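Local coordinates for uncharacterized protein (Bacteroides cellulosilyticus, PDB 5JVK), which probably hydrolyses O-glycosidic bonds as a family 39 glycoside hydrolase of a gut Bacteroides, at residues 120-123 and 124-127; 157-160 and 161-165. All blocks are in the same frame, centred on the assembly; numbering follows the deposited sequence.

Contact 1 (120-123 and 124-127)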
loop_
_atom_site.group_PDB
_atom_site.type_symbol
_atom_site.label_atom_id
_atom_site.label_comp_id
_atom_site.label_asym_id
_atom_site.label_seq_id
_atom_site.Cartn_x
_atom_site.Cartn_y
_atom_site.Cartn_z
ATOM N N LYS A 120 13.084 -12.048 2.340
ATOM C CA LYS A 120 12.994 -11.165 3.510
ATOM C C LYS A 120 12.010 -10.021 3.287
ATOM O O LYS A 120 11.151 -9.769 4.130
ATOM C CB LYS A 120 14.373 -10.599 3.871
ATOM C CG LYS A 120 14.391 -9.760 5.146
ATOM C CD LYS A 120 15.786 -9.631 5.743
ATOM C CE LYS A 120 16.733 -8.819 4.870
ATOM N NZ LYS A 120 16.335 -7.390 4.763
ATOM N N THR A 121 12.147 -9.335 2.153
ATOM C CA THR A 121 11.255 -8.228 1.786
ATOM C C THR A 121 9.797 -8.694 1.672
ATOM O O THR A 121 8.900 -8.014 2.167
ATOM C CB THR A 121 11.726 -7.523 0.485
ATOM O OG1 THR A 121 12.943 -6.810 0.746
ATOM C CG2 THR A 121 10.688 -6.530 -0.042
ATOM N N PHE A 122 9.570 -9.850 1.048
ATOM C CA PHE A 122 8.204 -10.379 0.884
ATOM C C PHE A 122 7.602 -10.974 2.152
ATOM O O PHE A 122 6.378 -11.033 2.275
ATOM C CB PHE A 122 8.111 -11.359 -0.292
ATOM C CG PHE A 122 7.801 -10.681 -1.591
ATOM C CD1 PHE A 122 8.786 -9.981 -2.277
ATOM C CD2 PHE A 122 6.507 -10.689 -2.098
ATOM C CE1 PHE A 122 8.490 -9.327 -3.463
ATOM C CE2 PHE A 122 6.207 -10.041 -3.282
ATOM C CZ PHE A 122 7.198 -9.358 -3.968
ATOM N N ARG A 123 8.448 -11.406 3.083
ATOM C CA ARG A 123 8.000 -11.776 4.428
ATOM C C ARG A 123 7.505 -10.533 5.179
ATOM O O ARG A 123 6.500 -10.591 5.892
ATOM C CB ARG A 123 9.136 -12.458 5.196
ATOM C CG ARG A 123 8.751 -13.071 6.537
ATOM C CD ARG A 123 9.925 -13.856 7.115
ATOM N NE ARG A 123 9.954 -13.833 8.582
ATOM C CZ ARG A 123 11.008 -14.160 9.339
ATOM N NH1 ARG A 123 12.163 -14.555 8.796
ATOM N NH2 ARG A 123 10.910 -14.091 10.667
ATOM N N LEU A 124 8.211 -9.414 5.006
ATOM C CA LEU A 124 7.811 -8.135 5.601
ATOM C C LEU A 124 6.549 -7.558 4.946
ATOM O O LEU A 124 5.727 -6.950 5.629
ATOM C CB LEU A 124 8.961 -7.123 5.538
ATOM C CG LEU A 124 10.188 -7.468 6.394
ATOM C CD1 LEU A 124 11.435 -6.759 5.897
ATOM C CD2 LEU A 124 9.940 -7.131 7.854
ATOM N N ILE A 125 6.404 -7.747 3.632
ATOM C CA ILE A 125 5.180 -7.364 2.916
ATOM C C ILE A 125 3.980 -8.181 3.406
ATOM O O ILE A 125 2.891 -7.627 3.579
ATOM C CB ILE A 125 5.335 -7.499 1.375
ATOM C CG1 ILE A 125 6.331 -6.458 0.846
ATOM C CG2 ILE A 125 3.991 -7.319 0.663
ATOM C CD1 ILE A 125 6.942 -6.795 -0.500
ATOM N N ARG A 126 4.186 -9.482 3.620
ATOM C CA ARG A 126 3.131 -10.385 4.109
ATOM C C ARG A 126 2.588 -9.974 5.480
ATOM O O ARG A 126 1.372 -9.930 5.677
ATOM C CB ARG A 126 3.637 -11.839 4.161
ATOM C CG ARG A 126 2.717 -12.841 4.860
ATOM C CD ARG A 126 1.345 -12.937 4.212
ATOM N NE ARG A 126 0.468 -13.852 4.947
ATOM C CZ ARG A 126 -0.148 -13.578 6.102
ATOM N NH1 ARG A 126 -0.012 -12.392 6.702
ATOM N NH2 ARG A 126 -0.923 -14.504 6.666
ATOM N N MET A 127 3.487 -9.679 6.415
ATOM C CA MET A 127 3.093 -9.307 7.780
ATOM C C MET A 127 2.419 -7.927 7.876
ATOM O O MET A 127 1.782 -7.624 8.886
ATOM C CB MET A 127 4.300 -9.388 8.729
ATOM C CG MET A 127 4.790 -10.808 8.972
ATOM S SD MET A 127 6.118 -10.914 10.193
ATOM C CE MET A 127 7.472 -10.157 9.297
#
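The amide N of Ile125 donates to Thr121 O at 2.9 Å. It is the shortest of four consecutive i to i+4 backbone hydrogen bonds. The others run from Leu124 N to Lys120 O, from Arg126 N to Phe122 O and from Met127 N to Arg123 O. Over this helical turn Ile125 packs against two residues. Its CD1 sits over the centre of one face of the Phe122 ring, 4.0 Å from the centroid and 6° off the ring normal, a CH-pi contact. The same methyl meets Thr121 CG2 at 3.8 Å. A chi1 of -68° sets Ile125 CG1 beside Thr121 O, and the near-extended chi2 (159°) then puts CD1 over the ring. On another flank, Met127 bends at chi3 and brings CE to 4.2 Å from Arg123 CG. The segments belong to helix 118-127, which links strands 106-109 and 132-138 in a beta-alpha-beta unit of the eight-stranded barrel. Lys120 NZ forms a salt bridge with Asp115, and Arg126 NH2 bonds to Ile97 O. The chemistry implies a helix covered on more than one side: Phe122 and Ile125 face Ile133, Phe122 also meets helix 153-164, and Leu124 and Met127 face strand 18-20.

Contact 2 (157-160 and 161-165)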
loop_
_atom_site.group_PDB
_atom_site.type_symbol
_atom_site.label_atom_id
_atom_site.label_comp_id
_atom_site.label_asym_id
_atom_site.label_seq_id
_atom_site.Cartn_x
_atom_site.Cartn_y
_atom_site.Cartn_z
ATOM N N GLN A 157 12.246 -13.466 -9.876
ATOM C CA GLN A 157 12.415 -13.245 -8.431
ATOM C C GLN A 157 11.160 -12.648 -7.781
ATOM O O GLN A 157 10.693 -13.156 -6.756
ATOM C CB GLN A 157 13.628 -12.341 -8.148
ATOM C CG GLN A 157 14.977 -13.008 -8.383
ATOM C CD GLN A 157 16.149 -12.065 -8.144
ATOM O OE1 GLN A 157 16.359 -11.117 -8.902
ATOM N NE2 GLN A 157 16.925 -12.325 -7.092
ATOM N N PHE A 158 10.631 -11.581 -8.385
ATOM C CA PHE A 158 9.396 -10.924 -7.915
ATOM C C PHE A 158 8.197 -11.876 -7.881
ATOM O O PHE A 158 7.501 -11.964 -6.866
ATOM C CB PHE A 158 9.037 -9.692 -8.778
ATOM C CG PHE A 158 9.521 -8.384 -8.211
ATOM C CD1 PHE A 158 10.525 -7.650 -8.843
ATOM C CD2 PHE A 158 8.964 -7.875 -7.042
ATOM C CE1 PHE A 158 10.964 -6.443 -8.316
ATOM C CE2 PHE A 158 9.400 -6.670 -6.512
ATOM C CZ PHE A 158 10.402 -5.953 -7.148
ATOM N N VAL A 159 7.977 -12.588 -8.984
ATOM C CA VAL A 159 6.788 -13.432 -9.146
ATOM C C VAL A 159 6.825 -14.678 -8.250
ATOM O O VAL A 159 5.809 -15.025 -7.645
ATOM C CB VAL A 159 6.556 -13.808 -10.631
ATOM C CG1 VAL A 159 5.402 -14.796 -10.785
ATOM C CG2 VAL A 159 6.270 -12.555 -11.448
ATOM N N SER A 160 7.974 -15.343 -8.157
ATOM C CA SER A 160 8.097 -16.535 -7.302
ATOM C C SER A 160 7.985 -16.179 -5.815
ATOM O O SER A 160 7.326 -16.891 -5.055
ATOM C CB SER A 160 9.400 -17.297 -7.582
ATOM O OG SER A 160 10.520 -16.640 -7.022
ATOM N N ALA A 161 8.619 -15.075 -5.416
ATOM C CA ALA A 161 8.508 -14.559 -4.045
ATOM C C ALA A 161 7.077 -14.144 -3.684
ATOM O O ALA A 161 6.663 -14.300 -2.536
ATOM C CB ALA A 161 9.463 -13.393 -3.832
ATOM N N SER A 162 6.333 -13.617 -4.657
ATOM C CA SER A 162 4.915 -13.292 -4.466
ATOM C C SER A 162 4.064 -14.546 -4.245
ATOM O O SER A 162 3.133 -14.532 -3.439
ATOM C CB SER A 162 4.359 -12.514 -5.670
ATOM O OG SER A 162 5.096 -11.333 -5.927
ATOM N N GLU A 163 4.383 -15.615 -4.970
ATOM C CA GLU A 163 3.631 -16.874 -4.884
ATOM C C GLU A 163 3.832 -17.622 -3.562
ATOM O O GLU A 163 2.902 -18.266 -3.077
ATOM C CB GLU A 163 3.962 -17.780 -6.076
ATOM C CG GLU A 163 3.361 -17.267 -7.379
ATOM C CD GLU A 163 3.979 -17.865 -8.631
ATOM O OE1 GLU A 163 3.259 -17.947 -9.650
ATOM O OE2 GLU A 163 5.175 -18.238 -8.618
ATOM N N LYS A 164 5.029 -17.530 -2.982
ATOM C CA LYS A 164 5.294 -18.134 -1.670
ATOM C C LYS A 164 4.491 -17.476 -0.548
ATOM O O LYS A 164 4.088 -18.155 0.394
ATOM C CB LYS A 164 6.791 -18.105 -1.329
ATOM C CG LYS A 164 7.626 -19.029 -2.204
ATOM C CD LYS A 164 8.970 -19.369 -1.577
ATOM C CE LYS A 164 9.711 -20.408 -2.409
ATOM N NZ LYS A 164 10.950 -20.887 -1.734
ATOM N N GLU A 165 4.257 -16.165 -0.657
ATOM C CA GLU A 165 3.502 -15.414 0.356
ATOM C C GLU A 165 2.040 -15.139 -0.037
ATOM O O GLU A 165 1.361 -14.361 0.631
ATOM C CB GLU A 165 4.237 -14.106 0.691
ATOM C CG GLU A 165 5.651 -14.294 1.253
ATOM C CD GLU A 165 5.697 -14.806 2.690
ATOM O OE1 GLU A 165 4.632 -15.048 3.298
ATOM O OE2 GLU A 165 6.818 -14.968 3.222
#
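Hydrogen bonds come first, and Phe158 O takes two of them. Ser162 OG donates to it at 2.7 Å, from above the carbonyl plane (36° out of it). Ser162 N reaches the same oxygen at 3.0 Å from the opposite face. The hydroxyl can fold back because OG stands beside its own backbone N (chi1 -57°). Replacing Ser162 with an alanine would probably leave Phe158 O with the backbone donor alone and open a small gap beside Phe122, which the serine also touches. A second serine hydroxyl, Ser160 OG, bonds likewise to the carbonyl four residues earlier, Tyr156 O. Three more i to i+4 bonds continue the helix: Ala161 N to Gln157 O, Glu163 N to Val159 O and Lys164 N to Ser160 O. These residues belong to helix 153-164. In the chain it follows strand 132-138 and precedes strand 168-174 of the (beta/alpha)8 (TIM) barrel, the fold of GH39 catalytic domains. Glu165 is the first residue to leave helical backbone angles. Van der Waals contact is slight. The Val159 methyl CG1 lies 4.0 Å from the carboxylate carbon Glu163 CD, the two side chains crossing at a slant. Glu163 OE2 forms a salt bridge with Arg214, whose side chain also touches Val159.

Contacts 1 and 2 lie within helices 118-127 and 153-164, which pack against each other on the outside of the barrel; the contact centres are about 11 Å apart. Strand 132-138 backs both. Contact 1 is the more buried, with four buried residues and one exposed, its centre about 13 Å from the chain centre. Contact 2 has three buried and two exposed, about 17 Å out. Between the helices, Phe122 meets Phe158 and Ala161, and Arg126 CG lies 3.3 Å from Glu165 OE1. Their chemistry differs. In contact 1, Thr121, Phe122 and Ile125 pack through methyls and a ring. In contact 2 the distinctive internal link is polar, and the buried Phe158 ring turns toward helix 118-127, edge-to-face with Tyr118.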